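Local coordinates for 3-phytase (PDB 2WNH), which probably hydrolyses phytate (inositol hexakisphosphate) as a 3-phytase of the histidine acid phosphatase family, releasing inorganic phosphate, at residues Gln15-Val20 / Gly332-Arg337; Glu324-Ala329 / Thr373-Leu378; Ala103-Leu108 / Val118-Ala123; Pro45-Thr50 / Leu224-Trp229. The protein carries 3 engineered substitutions. All coordinates share one frame; numbering follows the deposited sequence.

Contact 1 (Gln15-Val20 / Gly332-Arg337); sequences QLEKVV and GERYLR
The carboxylate of E17 and the guanidinium of R334 form a side-on, two-pronged salt bridge. R334 NE donates to E17 OE2 at 2.9 Å, and R334 NH2 donates to E17 OE1 at 3.0 Å. Each oxygen offers its syn lone pair, both bonds are close to straight, and the two flat groups lie nearly coplanar, 10° apart, so the pairing fixes the rotation of both. The chains come to it at about a right angle: E17 reaches out from its strand, while R334, with CG beside the backbone N (chi1 -72°), runs extended from CG to NE. Even the aliphatic part of the arginine comes near, its CG lying 3.5 Å from E17 OE2.

The backbones are well separated, since strand 320-328 runs between the two in the mixed sheet. E17 and K18 both face R325 there, making a classic beta bulge, and R325 NE forms a second salt bridge to E17 OE2. Around this polar pair, R334 packs on P276 and on F381 of helix 381-388, the helix that also covers L336. Two residues back along the strand from E17, Q15 NE2 is hydrogen-bonded to the backbone O of R12 of the second subunit.

One buried carboxylate thus serves two arginines. They share its negative charge, and would be expected to favour the ionised form of E17.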
loop_
_atom_site.group_PDB
_atom_site.type_symbol
_atom_site.label_atom_id
_atom_site.label_comp_id
_atom_site.label_asym_id
_atom_site.label_seq_id
_atom_site.Cartn_x
_atom_site.Cartn_y
_atom_site.Cartn_z
ATOM N N GLN B 15 22.820 13.414 -14.846
ATOM C CA GLN B 15 22.472 13.327 -13.429
ATOM C C GLN B 15 21.855 14.644 -12.938
ATOM O O GLN B 15 22.438 15.699 -13.106
ATOM C CB GLN B 15 23.756 13.046 -12.643
ATOM C CG GLN B 15 23.631 13.133 -11.160
ATOM C CD GLN B 15 24.993 13.057 -10.505
ATOM O OE1 GLN B 15 25.770 14.019 -10.522
ATOM N NE2 GLN B 15 25.300 11.894 -9.936
ATOM N N LEU B 16 20.677 14.575 -12.322
ATOM C CA LEU B 16 20.049 15.782 -11.791
ATOM C C LEU B 16 20.616 16.125 -10.419
ATOM O O LEU B 16 20.586 15.278 -9.505
ATOM C CB LEU B 16 18.530 15.594 -11.698
ATOM C CG LEU B 16 17.699 16.740 -11.095
ATOM C CD1 LEU B 16 17.826 17.988 -11.976
ATOM C CD2 LEU B 16 16.252 16.300 -11.033
ATOM N N GLU B 17 21.149 17.344 -10.276
ATOM C CA GLU B 17 21.727 17.791 -9.003
ATOM C C GLU B 17 20.848 18.664 -8.127
ATOM O O GLU B 17 20.982 18.651 -6.898
ATOM C CB GLU B 17 23.002 18.602 -9.230
ATOM C CG GLU B 17 24.098 17.882 -9.981
ATOM C CD GLU B 17 25.352 18.709 -9.976
ATOM O OE1 GLU B 17 26.123 18.640 -9.007
ATOM O OE2 GLU B 17 25.567 19.445 -10.953
ATOM N N LYS B 18 20.008 19.495 -8.744
ATOM C CA LYS B 18 19.328 20.548 -7.990
ATOM C C LYS B 18 18.129 21.037 -8.770
ATOM O O LYS B 18 18.204 21.200 -9.985
ATOM C CB LYS B 18 20.285 21.730 -7.730
ATOM C CG LYS B 18 19.697 22.941 -6.965
ATOM C CD LYS B 18 19.141 22.547 -5.626
ATOM C CE LYS B 18 18.702 23.758 -4.805
ATOM N NZ LYS B 18 19.869 24.527 -4.245
ATOM N N VAL B 19 17.023 21.240 -8.057
ATOM C CA VAL B 19 15.829 21.859 -8.613
ATOM C C VAL B 19 15.527 23.147 -7.853
ATOM O O VAL B 19 15.536 23.182 -6.615
ATOM C CB VAL B 19 14.589 20.912 -8.486
ATOM C CG1 VAL B 19 13.332 21.599 -9.046
ATOM C CG2 VAL B 19 14.805 19.563 -9.213
ATOM N N VAL B 20 15.249 24.221 -8.602
ATOM C CA VAL B 20 14.695 25.446 -8.011
ATOM C C VAL B 20 13.375 25.699 -8.720
ATOM O O VAL B 20 13.340 25.798 -9.951
ATOM C CB VAL B 20 15.641 26.680 -8.215
ATOM C CG1 VAL B 20 14.958 27.992 -7.800
ATOM C CG2 VAL B 20 16.939 26.477 -7.438
ATOM N N GLY B 332 31.611 15.579 -15.547
ATOM C CA GLY B 332 31.366 16.547 -14.477
ATOM C C GLY B 332 30.918 17.917 -14.978
ATOM O O GLY B 332 30.732 18.834 -14.177
ATOM N N GLU B 333 30.748 18.067 -16.292
ATOM C CA GLU B 333 30.308 19.360 -16.850
ATOM C C GLU B 333 28.835 19.657 -16.522
ATOM O O GLU B 333 27.992 18.771 -16.679
ATOM C CB GLU B 333 30.488 19.380 -18.376
ATOM C CG GLU B 333 30.508 20.779 -19.010
ATOM C CD GLU B 333 31.701 21.645 -18.578
ATOM O OE1 GLU B 333 32.846 21.133 -18.496
ATOM O OE2 GLU B 333 31.487 22.853 -18.328
ATOM N N ARG B 334 28.540 20.899 -16.118
ATOM C CA ARG B 334 27.204 21.263 -15.662
ATOM C C ARG B 334 26.392 22.022 -16.715
ATOM O O ARG B 334 26.938 22.778 -17.547
ATOM C CB ARG B 334 27.282 22.049 -14.362
ATOM C CG ARG B 334 27.671 21.148 -13.198
ATOM C CD ARG B 334 28.066 21.933 -11.995
ATOM N NE ARG B 334 27.914 21.114 -10.795
ATOM C CZ ARG B 334 28.661 21.237 -9.695
ATOM N NH1 ARG B 334 29.662 22.121 -9.653
ATOM N NH2 ARG B 334 28.421 20.460 -8.640
ATOM N N TYR B 335 25.082 21.770 -16.669
ATOM C CA TYR B 335 24.101 22.303 -17.602
ATOM C C TYR B 335 22.888 22.787 -16.828
ATOM O O TYR B 335 22.658 22.360 -15.717
ATOM C CB TYR B 335 23.652 21.208 -18.563
ATOM C CG TYR B 335 24.713 20.834 -19.559
ATOM C CD1 TYR B 335 25.767 19.982 -19.192
ATOM C CD2 TYR B 335 24.674 21.331 -20.876
ATOM C CE1 TYR B 335 26.762 19.622 -20.112
ATOM C CE2 TYR B 335 25.662 20.979 -21.795
ATOM C CZ TYR B 335 26.697 20.135 -21.403
ATOM O OH TYR B 335 27.683 19.783 -22.295
ATOM N N LEU B 336 22.118 23.672 -17.444
ATOM C CA LEU B 336 20.881 24.160 -16.873
ATOM C C LEU B 336 19.727 23.792 -17.805
ATOM O O LEU B 336 19.871 23.848 -19.022
ATOM C CB LEU B 336 20.975 25.678 -16.692
ATOM C CG LEU B 336 19.845 26.358 -15.933
ATOM C CD1 LEU B 336 19.883 25.958 -14.463
ATOM C CD2 LEU B 336 19.925 27.880 -16.094
ATOM N N ARG B 337 18.608 23.372 -17.214
ATOM C CA ARG B 337 17.340 23.207 -17.922
ATOM C C ARG B 337 16.349 24.186 -17.314
ATOM O O ARG B 337 16.290 24.344 -16.087
ATOM C CB ARG B 337 16.845 21.766 -17.756
ATOM C CG ARG B 337 15.514 21.504 -18.398
ATOM C CD ARG B 337 15.190 20.041 -18.352
ATOM N NE ARG B 337 13.901 19.791 -18.972
ATOM C CZ ARG B 337 12.929 19.088 -18.410
ATOM N NH1 ARG B 337 13.086 18.572 -17.192
ATOM N NH2 ARG B 337 11.795 18.909 -19.075
#

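Contact 2 (Glu324-Ala329 / Thr373-Leu378)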
loop_
_atom_site.group_PDB
_atom_site.type_symbol
_atom_site.label_atom_id
_atom_site.label_comp_id
_atom_site.label_asym_id
_atom_site.label_seq_id
_atom_site.Cartn_x
_atom_site.Cartn_y
_atom_site.Cartn_z
ATOM N N GLU B 324 16.605 23.576 -13.386
ATOM C CA GLU B 324 17.286 22.346 -12.966
ATOM C C GLU B 324 18.768 22.377 -13.337
ATOM O O GLU B 324 19.105 22.608 -14.491
ATOM C CB GLU B 324 16.652 21.124 -13.659
ATOM C CG GLU B 324 15.252 20.740 -13.126
ATOM C CD GLU B 324 14.546 19.672 -13.980
ATOM O OE1 GLU B 324 15.066 19.271 -15.058
ATOM O OE2 GLU B 324 13.439 19.233 -13.589
ATOM N N ARG B 325 19.636 22.088 -12.369
ATOM C CA ARG B 325 21.062 21.874 -12.666
ATOM C C ARG B 325 21.329 20.394 -12.869
ATOM O O ARG B 325 21.048 19.585 -11.987
ATOM C CB ARG B 325 21.962 22.398 -11.537
ATOM C CG ARG B 325 23.443 22.418 -11.954
ATOM C CD ARG B 325 24.311 22.981 -10.864
ATOM N NE ARG B 325 24.624 22.022 -9.809
ATOM C CZ ARG B 325 24.261 22.154 -8.534
ATOM N NH1 ARG B 325 23.517 23.190 -8.138
ATOM N NH2 ARG B 325 24.628 21.233 -7.649
ATOM N N TRP B 326 21.861 20.073 -14.051
ATOM C CA TRP B 326 22.218 18.730 -14.465
ATOM C C TRP B 326 23.718 18.614 -14.653
ATOM O O TRP B 326 24.403 19.591 -14.915
ATOM C CB TRP B 326 21.550 18.389 -15.791
ATOM C CG TRP B 326 20.058 18.163 -15.679
ATOM C CD1 TRP B 326 19.061 19.124 -15.681
ATOM C CD2 TRP B 326 19.387 16.898 -15.556
ATOM N NE1 TRP B 326 17.833 18.526 -15.571
ATOM C CE2 TRP B 326 17.994 17.165 -15.493
ATOM C CE3 TRP B 326 19.828 15.567 -15.487
ATOM C CZ2 TRP B 326 17.032 16.143 -15.362
ATOM C CZ3 TRP B 326 18.867 14.541 -15.363
ATOM C CH2 TRP B 326 17.484 14.842 -15.311
ATOM N N ARG B 327 24.215 17.395 -14.538
ATOM C CA ARG B 327 25.641 17.137 -14.714
ATOM C C ARG B 327 25.796 15.984 -15.681
ATOM O O ARG B 327 25.081 14.968 -15.596
ATOM C CB ARG B 327 26.269 16.799 -13.369
ATOM C CG ARG B 327 27.730 16.506 -13.437
ATOM C CD ARG B 327 28.361 16.876 -12.116
ATOM N NE ARG B 327 27.863 16.029 -11.024
ATOM C CZ ARG B 327 28.283 16.136 -9.769
ATOM N NH1 ARG B 327 29.199 17.046 -9.455
ATOM N NH2 ARG B 327 27.787 15.334 -8.827
ATOM N N ASP B 328 26.728 16.163 -16.622
ATOM C CA ASP B 328 27.192 15.095 -17.474
ATOM C C ASP B 328 28.118 14.179 -16.644
ATOM O O ASP B 328 29.228 14.580 -16.312
ATOM C CB ASP B 328 27.958 15.719 -18.654
ATOM C CG ASP B 328 28.504 14.680 -19.634
ATOM O OD1 ASP B 328 28.293 13.464 -19.443
ATOM O OD2 ASP B 328 29.153 15.096 -20.610
ATOM N N ALA B 329 27.674 12.962 -16.321
ATOM C CA ALA B 329 28.424 12.100 -15.374
ATOM C C ALA B 329 29.692 11.537 -15.996
ATOM O O ALA B 329 30.531 10.959 -15.299
ATOM C CB ALA B 329 27.548 10.961 -14.807
ATOM N N THR B 373 18.413 16.352 -24.974
ATOM C CA THR B 373 18.816 15.097 -24.349
ATOM C C THR B 373 17.591 14.301 -23.935
ATOM O O THR B 373 16.457 14.784 -24.032
ATOM C CB THR B 373 19.661 15.323 -23.068
ATOM O OG1 THR B 373 18.802 15.741 -21.996
ATOM C CG2 THR B 373 20.708 16.394 -23.302
ATOM N N ASP B 374 17.819 13.082 -23.465
ATOM C CA ASP B 374 16.703 12.227 -23.042
ATOM C C ASP B 374 16.003 12.753 -21.774
ATOM O O ASP B 374 14.895 12.301 -21.441
ATOM C CB ASP B 374 17.179 10.774 -22.896
ATOM C CG ASP B 374 17.485 10.124 -24.257
ATOM O OD1 ASP B 374 16.692 10.307 -25.206
ATOM O OD2 ASP B 374 18.511 9.424 -24.375
ATOM N N VAL B 375 16.613 13.743 -21.120
ATOM C CA VAL B 375 16.033 14.349 -19.904
ATOM C C VAL B 375 15.508 15.767 -20.160
ATOM O O VAL B 375 15.072 16.463 -19.225
ATOM C CB VAL B 375 17.036 14.324 -18.715
ATOM C CG1 VAL B 375 17.423 12.877 -18.398
ATOM C CG2 VAL B 375 18.297 15.139 -19.011
ATOM N N GLY B 376 15.573 16.212 -21.420
ATOM C CA GLY B 376 15.161 17.589 -21.737
ATOM C C GLY B 376 16.234 18.410 -22.455
ATOM O O GLY B 376 17.286 17.884 -22.809
ATOM N N THR B 377 15.950 19.699 -22.639
ATOM C CA THR B 377 16.889 20.650 -23.271
ATOM C C THR B 377 17.856 21.175 -22.234
ATOM O O THR B 377 17.443 21.885 -21.300
ATOM C CB THR B 377 16.121 21.833 -23.951
ATOM O OG1 THR B 377 15.180 21.300 -24.904
ATOM C CG2 THR B 377 17.073 22.804 -24.666
ATOM N N LEU B 378 19.140 20.811 -22.387
ATOM C CA LEU B 378 20.185 21.178 -21.451
ATOM C C LEU B 378 21.123 22.219 -22.059
ATOM O O LEU B 378 21.591 22.069 -23.187
ATOM C CB LEU B 378 20.968 19.926 -21.007
ATOM C CG LEU B 378 20.477 19.168 -19.756
ATOM C CD1 LEU B 378 18.981 19.109 -19.532
ATOM C CD2 LEU B 378 21.101 17.762 -19.683
#
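V375 and L378, from the beta hairpin formed by strands 371-373 and 376-380, lie over one face of the W326 indole. The hairpin turns through D374 and V375 as a type I beta turn. W326 belongs to strand 320-328 of the same mixed sheet, with strand 334-342 between it and the hairpin.

The tight part is the aromatic face. V375 CG2 stands 3.7 Å from the centroid of the six-membered ring and only 8° off its normal, a CH-pi contact almost straight above the ring, while V375 CB comes to 3.5 Å from W326 CH2. L378 crosses the tryptophan side chain at about a right angle and sets CD1 4.1 Å from the centroid of the five-membered ring, so the two aliphatic groups share the bicycle between them. With W326 CG anti to the carbonyl carbon (chi1 -72°), the ring swings to the hairpin. W326 NE1 donates to E324 OE1 at 2.9 Å; the oxygen lies near the indole plane but is met on its anti side, out of the carboxylate plane. R337 also engages that oxygen. L16 and L78 add packing on the indole.

The other side of the hairpin is looser. D374 is exposed at the tip of the turn, and V375 itself is only partly buried, leaning also on P11. Here polar bonds shape the chain: T373 OG1 accepts from V375 N in an ST turn and donates to G376 O at 2.7 Å.

Contact 3 (Ala103-Leu108 / Val118-Ala123). Engineered in segment 118-123: A123 (natural residue Val).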
loop_
_atom_site.group_PDB
_atom_site.type_symbol
_atom_site.label_atom_id
_atom_site.label_comp_id
_atom_site.label_asym_id
_atom_site.label_seq_id
_atom_site.Cartn_x
_atom_site.Cartn_y
_atom_site.Cartn_z
ATOM N N ALA B 103 -1.095 27.428 1.760
ATOM C CA ALA B 103 -1.846 26.179 1.604
ATOM C C ALA B 103 -1.385 25.442 0.331
ATOM O O ALA B 103 -1.319 24.213 0.316
ATOM C CB ALA B 103 -3.340 26.455 1.566
ATOM N N THR B 104 -1.050 26.182 -0.715
ATOM C CA THR B 104 -0.528 25.582 -1.947
ATOM C C THR B 104 0.818 24.870 -1.695
ATOM O O THR B 104 1.055 23.727 -2.162
ATOM C CB THR B 104 -0.356 26.647 -3.055
ATOM O OG1 THR B 104 -1.653 27.132 -3.424
ATOM C CG2 THR B 104 0.339 26.059 -4.276
ATOM N N ALA B 105 1.686 25.537 -0.943
ATOM C CA ALA B 105 2.965 24.938 -0.547
ATOM C C ALA B 105 2.729 23.641 0.245
ATOM O O ALA B 105 3.400 22.646 -0.011
ATOM C CB ALA B 105 3.772 25.934 0.266
ATOM N N GLN B 106 1.816 23.666 1.216
ATOM C CA GLN B 106 1.437 22.431 1.927
ATOM C C GLN B 106 0.955 21.337 0.965
ATOM O O GLN B 106 1.404 20.187 1.065
ATOM C CB GLN B 106 0.364 22.721 2.985
ATOM C CG GLN B 106 0.876 23.597 4.143
ATOM C CD GLN B 106 -0.224 23.905 5.119
ATOM O OE1 GLN B 106 -0.018 23.921 6.351
ATOM N NE2 GLN B 106 -1.402 24.132 4.590
ATOM N N ALA B 107 0.082 21.698 0.022
ATOM C CA ALA B 107 -0.439 20.730 -0.960
ATOM C C ALA B 107 0.663 20.076 -1.781
ATOM O O ALA B 107 0.605 18.860 -2.033
ATOM C CB ALA B 107 -1.494 21.381 -1.874
ATOM N N LEU B 108 1.672 20.849 -2.196
ATOM C CA LEU B 108 2.729 20.283 -3.029
ATOM C C LEU B 108 3.523 19.225 -2.287
ATOM O O LEU B 108 3.781 18.172 -2.869
ATOM C CB LEU B 108 3.712 21.364 -3.506
ATOM C CG LEU B 108 3.136 22.194 -4.663
ATOM C CD1 LEU B 108 3.945 23.482 -4.945
ATOM C CD2 LEU B 108 3.057 21.372 -5.968
ATOM N N VAL B 118 5.586 16.907 6.075
ATOM C CA VAL B 118 6.612 17.880 5.677
ATOM C C VAL B 118 6.098 19.293 5.955
ATOM O O VAL B 118 4.978 19.651 5.551
ATOM C CB VAL B 118 7.028 17.708 4.207
ATOM C CG1 VAL B 118 8.118 18.730 3.837
ATOM C CG2 VAL B 118 7.552 16.270 3.980
ATOM N N ALA B 119 6.903 20.068 6.681
ATOM C CA ALA B 119 6.543 21.456 7.008
ATOM C C ALA B 119 6.983 22.436 5.930
ATOM O O ALA B 119 7.819 22.124 5.057
ATOM C CB ALA B 119 7.118 21.862 8.367
ATOM N N ILE B 120 6.397 23.626 5.979
ATOM C CA ILE B 120 6.767 24.696 5.067
ATOM C C ILE B 120 7.238 25.902 5.901
ATOM O O ILE B 120 7.103 25.911 7.147
ATOM C CB ILE B 120 5.589 25.083 4.117
ATOM C CG1 ILE B 120 4.396 25.593 4.932
ATOM C CG2 ILE B 120 5.206 23.877 3.243
ATOM C CD1 ILE B 120 3.557 26.605 4.198
ATOM N N HIS B 121 7.808 26.902 5.235
ATOM C CA HIS B 121 8.300 28.103 5.934
ATOM C C HIS B 121 7.738 29.363 5.277
ATOM O O HIS B 121 7.513 29.392 4.065
ATOM C CB HIS B 121 9.830 28.145 5.933
ATOM C CG HIS B 121 10.458 26.845 6.332
ATOM N ND1 HIS B 121 10.766 26.533 7.639
ATOM C CD2 HIS B 121 10.778 25.753 5.596
ATOM C CE1 HIS B 121 11.276 25.313 7.689
ATOM N NE2 HIS B 121 11.309 24.826 6.464
ATOM N N TYR B 122 7.467 30.380 6.089
ATOM C CA TYR B 122 6.965 31.648 5.560
ATOM C C TYR B 122 7.306 32.740 6.568
ATOM O O TYR B 122 7.501 32.462 7.760
ATOM C CB TYR B 122 5.456 31.587 5.313
ATOM C CG TYR B 122 4.655 31.117 6.499
ATOM C CD1 TYR B 122 4.435 29.755 6.711
ATOM C CD2 TYR B 122 4.111 32.032 7.410
ATOM C CE1 TYR B 122 3.707 29.306 7.794
ATOM C CE2 TYR B 122 3.374 31.583 8.512
ATOM C CZ TYR B 122 3.180 30.221 8.688
ATOM O OH TYR B 122 2.458 29.748 9.754
ATOM N N ALA B 123 7.357 33.977 6.084
ATOM C CA ALA B 123 7.746 35.103 6.936
ATOM C C ALA B 123 6.710 35.360 8.027
ATOM O O ALA B 123 5.518 35.197 7.797
ATOM C CB ALA B 123 7.961 36.349 6.087
#
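I120 lies across A105 and Q106 of helix 99-112, meeting them with separate branches of its side chain. Its CG2 methyl reaches the helix at A105, 3.9 Å from A105 CB, and also approaches the backbone, 4.0 Å from Q106 N. The longer branch places I120 CD1 4.0 Å from A105 CB and equally far from Q106 CG, so the terminal methyl touches both helix residues. This spread follows from I120 chi1 of 62°, which puts CG1 between the backbone N and the carbonyl carbon and leaves CG2 beside the N.

Q106 crosses I120 at about a right angle. Only its aliphatic part joins the apolar contact; beyond CG the chain is extended, and its OE1 is directed to T50 OG1 of the third subunit in a weak hydrogen bond. The CB of A105, by contrast, points toward the isoleucine segment. No hydrogen bond links the two segments.

Residues 118-123 run beside strand 91-95, to which H121 is joined by backbone bonds with V93 and A95. A105 and I120 both pack on V93. The contact thus joins helix 99-112 to the chain running along strand 91-95, while A107 and L108 turn to helix 58-77.

Contact 4 (Pro45-Thr50 / Leu224-Trp229)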
loop_
_atom_site.group_PDB
_atom_site.type_symbol
_atom_site.label_atom_id
_atom_site.label_comp_id
_atom_site.label_asym_id
_atom_site.label_seq_id
_atom_site.Cartn_x
_atom_site.Cartn_y
_atom_site.Cartn_z
ATOM N N PRO B 45 -24.246 40.819 -9.012
ATOM C CA PRO B 45 -23.419 39.956 -8.170
ATOM C C PRO B 45 -22.918 38.741 -8.937
ATOM O O PRO B 45 -23.612 38.224 -9.828
ATOM C CB PRO B 45 -24.385 39.511 -7.072
ATOM C CG PRO B 45 -25.733 39.513 -7.763
ATOM C CD PRO B 45 -25.682 40.703 -8.676
ATOM N N TRP B 46 -21.706 38.305 -8.589
ATOM C CA TRP B 46 -21.115 37.102 -9.140
ATOM C C TRP B 46 -21.171 36.023 -8.060
ATOM O O TRP B 46 -21.322 36.325 -6.867
ATOM C CB TRP B 46 -19.665 37.355 -9.535
ATOM C CG TRP B 46 -19.499 38.106 -10.804
ATOM C CD1 TRP B 46 -20.102 39.296 -11.148
ATOM C CD2 TRP B 46 -18.634 37.767 -11.894
ATOM N NE1 TRP B 46 -19.684 39.690 -12.399
ATOM C CE2 TRP B 46 -18.785 38.777 -12.881
ATOM C CE3 TRP B 46 -17.760 36.702 -12.148
ATOM C CZ2 TRP B 46 -18.080 38.758 -14.090
ATOM C CZ3 TRP B 46 -17.058 36.679 -13.363
ATOM C CH2 TRP B 46 -17.219 37.701 -14.315
ATOM N N THR B 47 -21.045 34.775 -8.494
ATOM C CA THR B 47 -21.113 33.630 -7.594
ATOM C C THR B 47 -20.208 33.796 -6.379
ATOM O O THR B 47 -19.060 34.234 -6.494
ATOM C CB THR B 47 -20.743 32.346 -8.341
ATOM O OG1 THR B 47 -21.645 32.174 -9.441
ATOM C CG2 THR B 47 -20.787 31.104 -7.421
ATOM N N GLU B 48 -20.766 33.469 -5.220
ATOM C CA GLU B 48 -20.046 33.366 -3.964
ATOM C C GLU B 48 -19.619 31.913 -3.840
ATOM O O GLU B 48 -20.465 31.021 -3.870
ATOM C CB GLU B 48 -20.966 33.744 -2.802
ATOM C CG GLU B 48 -21.380 35.211 -2.807
ATOM C CD GLU B 48 -20.271 36.138 -2.351
ATOM O OE1 GLU B 48 -19.267 35.645 -1.775
ATOM O OE2 GLU B 48 -20.395 37.368 -2.568
ATOM N N TRP B 49 -18.314 31.677 -3.721
ATOM C CA TRP B 49 -17.795 30.310 -3.657
ATOM C C TRP B 49 -17.835 29.766 -2.239
ATOM O O TRP B 49 -18.001 30.526 -1.278
ATOM C CB TRP B 49 -16.361 30.234 -4.185
ATOM C CG TRP B 49 -16.131 30.723 -5.565
ATOM C CD1 TRP B 49 -16.798 31.722 -6.217
ATOM C CD2 TRP B 49 -15.078 30.302 -6.444
ATOM N NE1 TRP B 49 -16.240 31.932 -7.454
ATOM C CE2 TRP B 49 -15.189 31.062 -7.624
ATOM C CE3 TRP B 49 -14.060 29.333 -6.353
ATOM C CZ2 TRP B 49 -14.315 30.896 -8.718
ATOM C CZ3 TRP B 49 -13.188 29.176 -7.429
ATOM C CH2 TRP B 49 -13.319 29.947 -8.601
ATOM N N THR B 50 -17.674 28.448 -2.100
ATOM C CA THR B 50 -17.677 27.826 -0.780
ATOM C C THR B 50 -16.387 28.183 -0.033
ATOM O O THR B 50 -16.330 28.131 1.183
ATOM C CB THR B 50 -17.858 26.302 -0.870
ATOM O OG1 THR B 50 -19.071 26.019 -1.576
ATOM C CG2 THR B 50 -17.992 25.680 0.528
ATOM N N LEU B 224 -21.913 24.980 -14.290
ATOM C CA LEU B 224 -21.964 25.955 -15.394
ATOM C C LEU B 224 -22.907 27.119 -15.102
ATOM O O LEU B 224 -22.647 28.258 -15.509
ATOM C CB LEU B 224 -22.372 25.287 -16.697
ATOM C CG LEU B 224 -21.441 24.186 -17.234
ATOM C CD1 LEU B 224 -21.989 23.650 -18.542
ATOM C CD2 LEU B 224 -19.980 24.639 -17.394
ATOM N N SER B 225 -23.972 26.835 -14.351
ATOM C CA SER B 225 -24.926 27.872 -13.941
ATOM C C SER B 225 -24.308 28.928 -13.032
ATOM O O SER B 225 -24.859 30.023 -12.883
ATOM C CB SER B 225 -26.139 27.240 -13.247
ATOM O OG SER B 225 -25.771 26.707 -11.979
ATOM N N GLN B 226 -23.157 28.600 -12.442
ATOM C CA GLN B 226 -22.510 29.439 -11.453
ATOM C C GLN B 226 -21.199 30.022 -11.969
ATOM O O GLN B 226 -20.541 30.789 -11.268
ATOM C CB GLN B 226 -22.231 28.635 -10.186
ATOM C CG GLN B 226 -23.468 28.257 -9.380
ATOM C CD GLN B 226 -23.123 27.377 -8.191
ATOM O OE1 GLN B 226 -22.029 27.477 -7.623
ATOM N NE2 GLN B 226 -24.048 26.500 -7.813
ATOM N N LEU B 227 -20.817 29.626 -13.175
ATOM C CA LEU B 227 -19.584 30.105 -13.777
ATOM C C LEU B 227 -19.872 31.426 -14.498
ATOM O O LEU B 227 -19.412 32.484 -14.062
ATOM C CB LEU B 227 -18.975 29.046 -14.721
ATOM C CG LEU B 227 -17.814 29.507 -15.617
ATOM C CD1 LEU B 227 -16.656 30.023 -14.754
ATOM C CD2 LEU B 227 -17.364 28.406 -16.550
ATOM N N ALA B 228 -20.643 31.361 -15.580
ATOM C CA ALA B 228 -21.047 32.562 -16.306
ATOM C C ALA B 228 -22.524 32.424 -16.643
ATOM O O ALA B 228 -22.911 32.529 -17.810
ATOM C CB ALA B 228 -20.219 32.732 -17.583
ATOM N N TRP B 229 -23.335 32.177 -15.616
ATOM C CA TRP B 229 -24.792 32.103 -15.780
ATOM C C TRP B 229 -25.207 31.162 -16.916
ATOM O O TRP B 229 -26.173 31.424 -17.634
ATOM C CB TRP B 229 -25.368 33.521 -15.969
ATOM C CG TRP B 229 -25.019 34.424 -14.810
ATOM C CD1 TRP B 229 -25.723 34.566 -13.647
ATOM C CD2 TRP B 229 -23.866 35.277 -14.683
ATOM N NE1 TRP B 229 -25.092 35.458 -12.815
ATOM C CE2 TRP B 229 -23.949 35.903 -13.422
ATOM C CE3 TRP B 229 -22.775 35.575 -15.518
ATOM C CZ2 TRP B 229 -22.984 36.812 -12.973
ATOM C CZ3 TRP B 229 -21.814 36.466 -15.065
ATOM C CH2 TRP B 229 -21.924 37.072 -13.804
#
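T47 and Q226 mark the closest approach of two irregular loops, their CA atoms 5.9 Å apart, and a few residues further on the backbone of W229 enters the left-handed region (phi 51°).

The one hydrogen bond across the contact runs from T47 OG1 to Q226 O. Its modelled length of 2.5 Å is unusually short, and the exact value is doubtful; the C=O...OG1 angle is 121°, with the hydroxyl tilted out of the carbonyl plane. The methyl CG2 of T47 is trans to the backbone N, an arrangement that turns the hydroxyl to Q226 and leaves CG2 near the glutamine side chain, 3.8 Å from Q226 OE1. The two side chains cross at about a right angle.

Beside this bond sits a T-shaped tryptophan pair. The edge of W229 points at a face of W46, with planes at 80° and the centroids of the W229 six-membered ring and the W46 five-membered ring 5.0 Å apart. W229 CH2 makes the touch, 3.7 Å from W46 CE2. P45 O lies at the edge of the same W229 ring, close to its plane, 3.5 Å from W229 CZ2, so the chain before W46 borders the ring as well. R44 adds a cation-pi interaction to W229, and the indole N-H of W46 is bonded to T42.

W46 is buried against I38 of helix 32-42 and T213 and L214 of helix 204-219. The arrangement is an edge-to-face indole pair joining the loops that follow these two helices, in a helix-rich part of the histidine acid phosphatase fold, away from the annotated sites.

Overall arrangement
Contacts 1 and 2 belong to one region of the mixed sheet: their segments alternate along the chain, strand 320-328 hydrogen-bonds to both 14-24 and 334-342, and both contacts touch the second subunit. They differ in chemistry, a partly buried ion pair in contact 1 against a buried aromatic-aliphatic face in contact 2. Contact 3, partly buried and purely apolar across its segments, joins a helix to a loop beside the sheet. Contact 4 lies at the surface, its centre about 45 Å from those of contacts 1 and 2 and on the opposite side of the chain's centre, mixing one hydrogen bond with paired indoles. Contacts 3 and 4 both border the third subunit.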